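Lantibiotic dehydratase (Microbispora corallina, PDB 5EHK) probably dehydrates serine and threonine residues of the NAI-107 precursor peptide, using glutamyl-tRNA to activate their hydroxyl groups before elimination. Local coordinates at residues A[401-406]-A[652-657]; A[695-700]-A[712-717]; A[822-827]-A[867-872]. One frame throughout, in Å; residues are numbered along the deposited sequence.

Interaction 1: A[401-406]-A[652-657]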
loop_
_atom_site.group_PDB
_atom_site.type_symbol
_atom_site.label_atom_id
_atom_site.label_comp_id
_atom_site.label_asym_id
_atom_site.label_seq_id
_atom_site.Cartn_x
_atom_site.Cartn_y
_atom_site.Cartn_z
ATOM N N ARG A 401 5.454 16.713 -11.302
ATOM C CA ARG A 401 6.533 17.710 -11.166
ATOM C C ARG A 401 7.468 17.345 -10.005
ATOM O O ARG A 401 7.021 17.010 -8.912
ATOM C CB ARG A 401 5.972 19.134 -11.029
ATOM C CG ARG A 401 5.602 19.766 -12.381
ATOM C CD ARG A 401 4.220 20.474 -12.365
ATOM N NE ARG A 401 3.184 19.522 -11.988
ATOM C CZ ARG A 401 2.789 18.507 -12.764
ATOM N NH1 ARG A 401 3.337 18.342 -13.971
ATOM N NH2 ARG A 401 1.847 17.649 -12.351
ATOM N N GLY A 402 8.770 17.391 -10.240
ATOM C CA GLY A 402 9.705 17.030 -9.191
ATOM C C GLY A 402 9.912 15.534 -9.069
ATOM O O GLY A 402 9.216 14.765 -9.698
ATOM N N MET A 403 10.885 15.128 -8.265
ATOM C CA MET A 403 11.086 13.728 -7.921
ATOM C C MET A 403 9.853 13.090 -7.239
ATOM O O MET A 403 9.132 13.732 -6.465
ATOM C CB MET A 403 12.266 13.608 -6.966
ATOM C CG MET A 403 13.583 14.038 -7.525
ATOM S SD MET A 403 14.255 12.836 -8.683
ATOM C CE MET A 403 15.077 11.716 -7.537
ATOM N N ARG A 404 9.645 11.804 -7.509
ATOM C CA ARG A 404 8.582 11.036 -6.887
ATOM C C ARG A 404 8.819 10.931 -5.378
ATOM O O ARG A 404 7.874 10.896 -4.610
ATOM C CB ARG A 404 8.489 9.644 -7.509
ATOM C CG ARG A 404 7.245 8.914 -7.084
ATOM C CD ARG A 404 7.159 7.513 -7.641
ATOM N NE ARG A 404 5.979 6.805 -7.135
ATOM C CZ ARG A 404 5.982 6.023 -6.056
ATOM N NH1 ARG A 404 7.093 5.859 -5.345
ATOM N NH2 ARG A 404 4.872 5.408 -5.679
ATOM N N ALA A 405 10.077 10.886 -4.960
ATOM C CA ALA A 405 10.426 10.840 -3.537
ATOM C C ALA A 405 9.932 11.983 -2.619
ATOM O O ALA A 405 10.091 11.902 -1.407
ATOM C CB ALA A 405 11.928 10.685 -3.373
ATOM N N LEU A 406 9.380 13.056 -3.170
ATOM C CA LEU A 406 8.970 14.167 -2.338
ATOM C C LEU A 406 7.528 14.450 -2.563
ATOM O O LEU A 406 7.053 15.512 -2.177
ATOM C CB LEU A 406 9.749 15.450 -2.640
ATOM C CG LEU A 406 11.244 15.625 -2.383
ATOM C CD1 LEU A 406 11.653 17.090 -2.640
ATOM C CD2 LEU A 406 11.655 15.168 -0.971
ATOM N N LEU A 652 18.271 19.103 -0.464
ATOM C CA LEU A 652 18.621 20.247 -1.286
ATOM C C LEU A 652 18.611 19.835 -2.743
ATOM O O LEU A 652 18.055 20.525 -3.610
ATOM C CB LEU A 652 19.972 20.821 -0.896
ATOM C CG LEU A 652 20.033 21.515 0.467
ATOM C CD1 LEU A 652 21.482 21.728 0.888
ATOM C CD2 LEU A 652 19.208 22.843 0.486
ATOM N N PHE A 653 19.227 18.696 -3.018
ATOM C CA PHE A 653 19.242 18.210 -4.377
ATOM C C PHE A 653 17.826 18.039 -4.917
ATOM O O PHE A 653 17.502 18.567 -5.964
ATOM C CB PHE A 653 20.016 16.910 -4.479
ATOM C CG PHE A 653 19.724 16.147 -5.717
ATOM C CD1 PHE A 653 20.176 16.615 -6.946
ATOM C CD2 PHE A 653 19.006 14.958 -5.664
ATOM C CE1 PHE A 653 19.914 15.906 -8.112
ATOM C CE2 PHE A 653 18.729 14.242 -6.817
ATOM C CZ PHE A 653 19.195 14.712 -8.050
ATOM N N GLU A 654 16.960 17.359 -4.185
ATOM C CA GLU A 654 15.637 17.049 -4.740
ATOM C C GLU A 654 14.756 18.290 -4.841
ATOM O O GLU A 654 13.984 18.410 -5.764
ATOM C CB GLU A 654 14.945 15.895 -3.976
ATOM C CG GLU A 654 15.780 14.589 -4.002
ATOM C CD GLU A 654 15.039 13.355 -3.473
ATOM O OE1 GLU A 654 14.130 13.526 -2.623
ATOM O OE2 GLU A 654 15.372 12.212 -3.899
ATOM N N LEU A 655 14.919 19.240 -3.929
ATOM C CA LEU A 655 14.136 20.472 -3.963
ATOM C C LEU A 655 14.441 21.285 -5.234
ATOM O O LEU A 655 13.549 21.892 -5.846
ATOM C CB LEU A 655 14.416 21.305 -2.698
ATOM C CG LEU A 655 13.728 20.794 -1.424
ATOM C CD1 LEU A 655 14.291 21.434 -0.187
ATOM C CD2 LEU A 655 12.234 21.022 -1.496
ATOM N N GLY A 656 15.705 21.252 -5.648
ATOM C CA GLY A 656 16.112 21.948 -6.839
ATOM C C GLY A 656 15.321 21.483 -8.040
ATOM O O GLY A 656 15.080 22.279 -8.952
ATOM N N LEU A 657 14.895 20.220 -8.045
ATOM C CA LEU A 657 14.149 19.702 -9.195
ATOM C C LEU A 657 12.627 19.848 -9.058
ATOM O O LEU A 657 11.874 19.449 -9.954
ATOM C CB LEU A 657 14.546 18.260 -9.499
ATOM C CG LEU A 657 16.029 18.072 -9.806
ATOM C CD1 LEU A 657 16.387 16.594 -9.844
ATOM C CD2 LEU A 657 16.448 18.778 -11.141
#

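Interaction 2: A[695-700]-A[712-717]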
loop_
_atom_site.group_PDB
_atom_site.type_symbol
_atom_site.label_atom_id
_atom_site.label_comp_id
_atom_site.label_asym_id
_atom_site.label_seq_id
_atom_site.Cartn_x
_atom_site.Cartn_y
_atom_site.Cartn_z
ATOM N N ASP A 695 16.640 -16.127 -19.059
ATOM C CA ASP A 695 16.117 -17.056 -18.039
ATOM C C ASP A 695 16.379 -18.540 -18.395
ATOM O O ASP A 695 16.926 -19.314 -17.599
ATOM C CB ASP A 695 14.611 -16.867 -17.860
ATOM C CG ASP A 695 14.204 -15.410 -17.699
ATOM O OD1 ASP A 695 14.155 -14.687 -18.716
ATOM O OD2 ASP A 695 13.916 -14.987 -16.563
ATOM N N GLN A 696 16.008 -18.916 -19.614
ATOM C CA GLN A 696 16.166 -20.285 -20.101
ATOM C C GLN A 696 17.593 -20.797 -19.957
ATOM O O GLN A 696 17.830 -22.002 -19.933
ATOM C CB GLN A 696 15.811 -20.352 -21.584
ATOM C CG GLN A 696 14.354 -20.129 -21.919
ATOM C CD GLN A 696 14.144 -20.080 -23.415
ATOM O OE1 GLN A 696 15.082 -19.793 -24.175
ATOM N NE2 GLN A 696 12.917 -20.355 -23.854
ATOM N N LEU A 697 18.550 -19.880 -19.917
ATOM C CA LEU A 697 19.947 -20.266 -19.885
ATOM C C LEU A 697 20.470 -20.467 -18.460
ATOM O O LEU A 697 21.624 -20.863 -18.272
ATOM C CB LEU A 697 20.792 -19.224 -20.621
ATOM C CG LEU A 697 20.667 -19.134 -22.139
ATOM C CD1 LEU A 697 21.288 -17.847 -22.620
ATOM C CD2 LEU A 697 21.356 -20.306 -22.777
ATOM N N ARG A 698 19.633 -20.196 -17.460
ATOM C CA ARG A 698 20.106 -20.223 -16.076
ATOM C C ARG A 698 20.380 -21.644 -15.621
ATOM O O ARG A 698 21.430 -21.930 -15.040
ATOM C CB ARG A 698 19.097 -19.567 -15.139
ATOM C CG ARG A 698 19.077 -18.061 -15.231
ATOM C CD ARG A 698 17.863 -17.506 -14.524
ATOM N NE ARG A 698 17.642 -16.098 -14.839
ATOM C CZ ARG A 698 16.508 -15.449 -14.587
ATOM N NH1 ARG A 698 15.488 -16.085 -14.025
ATOM N NH2 ARG A 698 16.388 -14.166 -14.903
ATOM N N GLY A 699 19.428 -22.527 -15.902
ATOM C CA GLY A 699 19.572 -23.940 -15.620
ATOM C C GLY A 699 20.694 -24.635 -16.374
ATOM O O GLY A 699 21.430 -25.417 -15.774
ATOM N N PRO A 700 20.810 -24.396 -17.696
ATOM C CA PRO A 700 21.939 -24.967 -18.448
ATOM C C PRO A 700 23.295 -24.394 -18.037
ATOM O O PRO A 700 24.321 -25.049 -18.226
ATOM C CB PRO A 700 21.615 -24.613 -19.900
ATOM C CG PRO A 700 20.144 -24.491 -19.937
ATOM C CD PRO A 700 19.752 -23.915 -18.599
ATOM N N ALA A 712 25.320 -26.113 -26.624
ATOM C CA ALA A 712 24.089 -26.529 -27.298
ATOM C C ALA A 712 22.894 -25.678 -26.864
ATOM O O ALA A 712 22.142 -25.178 -27.706
ATOM C CB ALA A 712 23.810 -28.012 -27.054
ATOM N N ALA A 713 22.725 -25.531 -25.551
ATOM C CA ALA A 713 21.658 -24.707 -24.999
ATOM C C ALA A 713 21.775 -23.273 -25.510
ATOM O O ALA A 713 20.767 -22.603 -25.744
ATOM C CB ALA A 713 21.669 -24.750 -23.482
ATOM N N LEU A 714 23.008 -22.798 -25.646
ATOM C CA LEU A 714 23.268 -21.473 -26.199
ATOM C C LEU A 714 22.758 -21.337 -27.624
ATOM O O LEU A 714 22.002 -20.420 -27.943
ATOM C CB LEU A 714 24.759 -21.192 -26.234
ATOM C CG LEU A 714 25.255 -20.051 -25.363
ATOM C CD1 LEU A 714 26.734 -19.866 -25.642
ATOM C CD2 LEU A 714 24.460 -18.785 -25.613
ATOM N N ASP A 715 23.219 -22.252 -28.476
ATOM C CA ASP A 715 22.854 -22.301 -29.887
ATOM C C ASP A 715 21.354 -22.478 -30.031
ATOM O O ASP A 715 20.726 -21.920 -30.943
ATOM C CB ASP A 715 23.546 -23.496 -30.541
ATOM C CG ASP A 715 25.028 -23.260 -30.779
ATOM O OD1 ASP A 715 25.422 -22.112 -31.094
ATOM O OD2 ASP A 715 25.801 -24.232 -30.632
ATOM N N ARG A 716 20.789 -23.267 -29.124
ATOM C CA ARG A 716 19.349 -23.484 -29.059
ATOM C C ARG A 716 18.650 -22.164 -28.743
ATOM O O ARG A 716 17.738 -21.758 -29.461
ATOM C CB ARG A 716 19.017 -24.604 -28.054
ATOM C CG ARG A 716 17.576 -25.099 -28.056
ATOM C CD ARG A 716 17.494 -26.550 -27.561
ATOM N NE ARG A 716 18.077 -26.748 -26.230
ATOM C CZ ARG A 716 19.211 -27.409 -25.992
ATOM N NH1 ARG A 716 19.909 -27.943 -26.988
ATOM N NH2 ARG A 716 19.658 -27.536 -24.751
ATOM N N TRP A 717 19.087 -21.507 -27.667
ATOM C CA TRP A 717 18.597 -20.179 -27.299
ATOM C C TRP A 717 18.865 -19.156 -28.394
ATOM O O TRP A 717 17.994 -18.366 -28.740
ATOM C CB TRP A 717 19.232 -19.702 -25.994
ATOM C CG TRP A 717 18.887 -18.261 -25.619
ATOM C CD1 TRP A 717 17.699 -17.803 -25.118
ATOM C CD2 TRP A 717 19.756 -17.117 -25.690
ATOM N NE1 TRP A 717 17.772 -16.447 -24.887
ATOM C CE2 TRP A 717 19.021 -16.004 -25.227
ATOM C CE3 TRP A 717 21.080 -16.927 -26.100
ATOM C CZ2 TRP A 717 19.568 -14.726 -25.163
ATOM C CZ3 TRP A 717 21.619 -15.661 -26.039
ATOM C CH2 TRP A 717 20.865 -14.574 -25.571
#

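Interaction 3: A[822-827]-A[867-872]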
loop_
_atom_site.group_PDB
_atom_site.type_symbol
_atom_site.label_atom_id
_atom_site.label_comp_id
_atom_site.label_asym_id
_atom_site.label_seq_id
_atom_site.Cartn_x
_atom_site.Cartn_y
_atom_site.Cartn_z
ATOM N N LEU A 822 -9.900 15.492 25.156
ATOM C CA LEU A 822 -10.235 14.072 25.119
ATOM C C LEU A 822 -10.360 13.524 23.720
ATOM O O LEU A 822 -10.977 14.150 22.856
ATOM C CB LEU A 822 -11.568 13.865 25.802
ATOM C CG LEU A 822 -11.562 14.047 27.302
ATOM C CD1 LEU A 822 -12.980 14.316 27.743
ATOM C CD2 LEU A 822 -11.055 12.773 27.914
ATOM N N ARG A 823 -9.812 12.329 23.502
ATOM C CA ARG A 823 -10.085 11.580 22.273
ATOM C C ARG A 823 -10.984 10.394 22.529
ATOM O O ARG A 823 -10.621 9.466 23.235
ATOM C CB ARG A 823 -8.809 11.104 21.656
ATOM C CG ARG A 823 -7.855 12.216 21.384
ATOM C CD ARG A 823 -6.768 11.670 20.492
ATOM N NE ARG A 823 -5.647 12.590 20.406
ATOM C CZ ARG A 823 -4.392 12.200 20.543
ATOM N NH1 ARG A 823 -4.131 10.910 20.796
ATOM N NH2 ARG A 823 -3.418 13.096 20.447
ATOM N N LEU A 824 -12.175 10.441 21.966
ATOM C CA LEU A 824 -13.154 9.415 22.243
ATOM C C LEU A 824 -13.307 8.524 21.030
ATOM O O LEU A 824 -13.744 8.969 19.961
ATOM C CB LEU A 824 -14.477 10.052 22.672
ATOM C CG LEU A 824 -14.323 11.076 23.804
ATOM C CD1 LEU A 824 -15.651 11.768 24.108
ATOM C CD2 LEU A 824 -13.773 10.404 25.029
ATOM N N ARG A 825 -12.892 7.267 21.188
ATOM C CA ARG A 825 -12.872 6.325 20.068
ATOM C C ARG A 825 -14.268 5.777 19.832
ATOM O O ARG A 825 -14.561 4.650 20.141
ATOM C CB ARG A 825 -11.853 5.207 20.303
ATOM C CG ARG A 825 -10.426 5.712 20.534
ATOM C CD ARG A 825 -9.730 6.095 19.242
ATOM N NE ARG A 825 -8.649 7.068 19.426
ATOM C CZ ARG A 825 -7.954 7.605 18.420
ATOM N NH1 ARG A 825 -8.235 7.251 17.160
ATOM N NH2 ARG A 825 -6.983 8.488 18.668
ATOM N N VAL A 826 -15.120 6.629 19.300
ATOM C CA VAL A 826 -16.468 6.283 18.938
ATOM C C VAL A 826 -16.418 6.183 17.436
ATOM O O VAL A 826 -16.178 7.170 16.771
ATOM C CB VAL A 826 -17.447 7.426 19.354
ATOM C CG1 VAL A 826 -18.873 7.117 18.939
ATOM C CG2 VAL A 826 -17.373 7.693 20.857
ATOM N N PRO A 827 -16.571 4.973 16.891
ATOM C CA PRO A 827 -16.543 4.829 15.438
ATOM C C PRO A 827 -17.628 5.661 14.800
ATOM O O PRO A 827 -18.663 5.907 15.420
ATOM C CB PRO A 827 -16.820 3.343 15.225
ATOM C CG PRO A 827 -17.387 2.859 16.492
ATOM C CD PRO A 827 -16.766 3.682 17.561
ATOM N N LEU A 867 -14.055 11.136 18.044
ATOM C CA LEU A 867 -14.504 12.469 18.434
ATOM C C LEU A 867 -13.433 13.058 19.310
ATOM O O LEU A 867 -12.769 12.345 20.042
ATOM C CB LEU A 867 -15.821 12.429 19.216
ATOM C CG LEU A 867 -16.987 11.862 18.439
ATOM C CD1 LEU A 867 -18.171 11.685 19.335
ATOM C CD2 LEU A 867 -17.290 12.777 17.279
ATOM N N ARG A 868 -13.246 14.359 19.217
ATOM C CA ARG A 868 -12.374 15.036 20.161
ATOM C C ARG A 868 -13.199 16.067 20.892
ATOM O O ARG A 868 -13.876 16.874 20.281
ATOM C CB ARG A 868 -11.205 15.680 19.434
ATOM C CG ARG A 868 -10.381 14.670 18.731
ATOM C CD ARG A 868 -9.093 15.236 18.282
ATOM N NE ARG A 868 -8.149 14.163 18.004
ATOM C CZ ARG A 868 -6.945 14.343 17.481
ATOM N NH1 ARG A 868 -6.550 15.572 17.162
ATOM N NH2 ARG A 868 -6.156 13.293 17.270
ATOM N N VAL A 869 -13.178 16.025 22.204
ATOM C CA VAL A 869 -13.934 17.004 22.948
ATOM C C VAL A 869 -12.965 17.846 23.733
ATOM O O VAL A 869 -12.077 17.308 24.389
ATOM C CB VAL A 869 -14.933 16.327 23.896
ATOM C CG1 VAL A 869 -15.737 17.369 24.654
ATOM C CG2 VAL A 869 -15.847 15.390 23.094
ATOM N N ARG A 870 -13.115 19.168 23.667
ATOM C CA ARG A 870 -12.210 20.031 24.443
ATOM C C ARG A 870 -12.867 20.865 25.542
ATOM O O ARG A 870 -13.865 21.503 25.298
ATOM C CB ARG A 870 -11.434 20.982 23.552
ATOM C CG ARG A 870 -10.300 21.517 24.380
ATOM C CD ARG A 870 -9.582 22.695 23.802
ATOM N NE ARG A 870 -10.413 23.850 23.461
ATOM C CZ ARG A 870 -11.107 24.565 24.332
ATOM N NH1 ARG A 870 -11.108 24.238 25.616
ATOM N NH2 ARG A 870 -11.805 25.607 23.913
ATOM N N PHE A 871 -12.284 20.884 26.737
ATOM C CA PHE A 871 -12.779 21.762 27.805
ATOM C C PHE A 871 -11.691 22.735 28.190
ATOM O O PHE A 871 -10.511 22.386 28.175
ATOM C CB PHE A 871 -13.163 20.986 29.056
ATOM C CG PHE A 871 -14.180 19.912 28.824
ATOM C CD1 PHE A 871 -15.522 20.157 29.034
ATOM C CD2 PHE A 871 -13.784 18.637 28.432
ATOM C CE1 PHE A 871 -16.460 19.167 28.841
ATOM C CE2 PHE A 871 -14.709 17.654 28.235
ATOM C CZ PHE A 871 -16.062 17.919 28.436
ATOM N N ARG A 872 -12.086 23.957 28.534
ATOM C CA ARG A 872 -11.145 24.931 29.063
ATOM C C ARG A 872 -11.543 25.298 30.484
ATOM O O ARG A 872 -12.724 25.467 30.798
ATOM C CB ARG A 872 -11.075 26.171 28.181
ATOM C CG ARG A 872 -10.060 27.193 28.665
ATOM C CD ARG A 872 -9.972 28.423 27.760
ATOM N NE ARG A 872 -11.036 29.388 28.011
ATOM C CZ ARG A 872 -11.182 30.502 27.310
ATOM N NH1 ARG A 872 -10.319 30.770 26.340
ATOM N NH2 ARG A 872 -12.167 31.347 27.583
#

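Interaction 1: A[401-406]-A[652-657]
Glu654 meets Met403 and Leu406 across this contact, and these three residues contribute about two thirds of the 344 Å² buried between 401-406 and 652-657. Glu654 reaches into the loop with its chain extended beyond CG; Leu406 lies along its CB and OE1, Met403 beside its CG and OE2. Glu654 CB lies 3.7 Å from Leu406 CD1. At the carboxylate, Glu654 OE1 has Leu406 CD2 at 3.4 Å, while OE2 has Met403 CE at 3.7 Å. The methyl of Ala405 sits beside both oxygens. A carboxylate set among methyl groups needs polar partners from elsewhere, and it has them: OE1 is hydrogen-bonded to Tyr441 OH, and OE2 forms a salt bridge with Arg650, one turn earlier on the same helix. Two separate partners would fix the rotation of the group.

Met403 crosses Glu654 at about a right angle. Bends at chi2 (-75°) and chi3 (-85°) turn its CE toward the carboxylate, and this methyl also comes obliquely to the ring of Phe653, with Met403 CE 4.5 Å from Phe653 CE2. Nearer the backbone, Met403 CG approaches Leu657 CD1 at 4.4 Å. Leu406 runs obliquely past the stem of Glu654, and its CD1 reaches Leu655 CD2 at 4.1 Å. Gly402, which has a positive phi, brings its CA within 3.3 Å of Leu657 O in a CA-H...O contact with an angle of 147° at the hydrogen.

Leu655 continues from this contact to Leu620 and Leu622 of strand 620-624, so the helix end lies between loop and sheet. With Leu406 in the N-cap position of helix 407-417, the arrangement is a loop-on-helix packing in the buried interior of the N-terminal family region of the lantibiotic dehydratase.

Interaction 2: A[695-700]-A[712-717]
Gln696 OE1 lies at the edge of the Trp717 indole, near the ring plane and 3.4 Å from Trp717 CD1, and accepts a hydrogen bond from Trp721 NE1, one turn further along the same helix. The amide plane stands steeply to the plane of the Trp717 ring, so the oxygen meets the indole rim without the two groups stacking. The setting is a strand-loop-helix connection: the 3-10 turn 695-697 follows strand 685-693, and the chain then folds back onto helix 707-721.

Leu697 has the largest buried area of the contact, 89 Å². It lies over one face of Trp717, its side chain crossing the indole at about a right angle. Leu697 CD1 stands 3.8 Å from the centroid of the Trp717 six-membered ring and 22° off the ring normal, which identifies a CH-pi contact; the indole atom nearest to Leu697 CD1 is Trp717 CD2 at 3.5 Å. With CG anti to the backbone N (chi1 174°) the indole is carried toward the turn, and chi2 (75°) turns its face to Leu697. The other methyl, Leu697 CD2, is directed to the helix backbone, 3.8 Å from Ala713 O. Leu697 also touches Leu753 of helix 743-755.

The turn has its own bracing. Arg698 N donates to Asp695 O at 2.9 Å, and Arg698 NH2 forms a salt bridge with Asp695 OD2 at 3.1 Å, while Asp695 OD1 is paired with Arg693. Asp695 and Gln696 also pack on Ala460 and Arg464 of the second subunit, placing the turn at the dimer contact. One turn of helix before Trp717, the packing finishes with Pro700 CB against Ala713 CB at 3.6 Å.

Interaction 3: A[822-827]-A[867-872]
Leu822 and Val869 form a hydrogen-bonded antiparallel pair: Leu822 N donates to Val869 O at 2.9 Å, and Val869 N to Leu822 O at 3.0 Å. The pair of Leu824 and Leu867 repeats the pattern with straighter bonds, the angle at the hydrogen being 171° for Leu824 N to Leu867 O (2.8 Å). Strand directions 153° apart confirm the antiparallel ladder.

Between these pairs, Arg823 and Arg868 face each other in the non-hydrogen-bonded position. Their chains, extended from CG to NE, point the same way and bring the guanidinium groups into register, where they stack with centres 4.5 Å apart and planes at 26°. The carboxylate of Glu903, in a salt bridge with Arg823 NH1, would offset part of the like charge; Arg868 NE is hydrogen-bonded to His866 NE2, and its guanidinium makes a cation-pi contact with Tyr859.

Apolar contacts occupy the other face. Leu824 CD1 meets Val869 CG2 at 3.8 Å, and Leu822 CD1 comes in at the edge of the Phe871 ring, 3.8 Å from CE2.

Helix 875-895 covers this leucine face through Ile886 and Leu890. In the four-stranded antiparallel sheet these two strands are central, with 853-861 beyond 864-872 and 902-905 beyond 819-824.

How the interactions relate
The three contacts follow one another along the chain without overlap. Interactions 1 and 2 share the N-terminal region of the dehydratase, yet their centres are 43 Å apart; interaction 3 belongs to the C-terminal region, with its centre 38 Å from that of interaction 1 and 66 Å from that of interaction 2. The centre of interaction 1 is about 4 Å from the chain centre, whereas the centres of interactions 2 and 3 lie about 42 and 38 Å from it. Interactions 2 and 3 each touch the second subunit. By analogy with relatives, the separation of the two regions fits a division between transfer from aminoacyl-tRNA, N-terminal, and elimination, C-terminal.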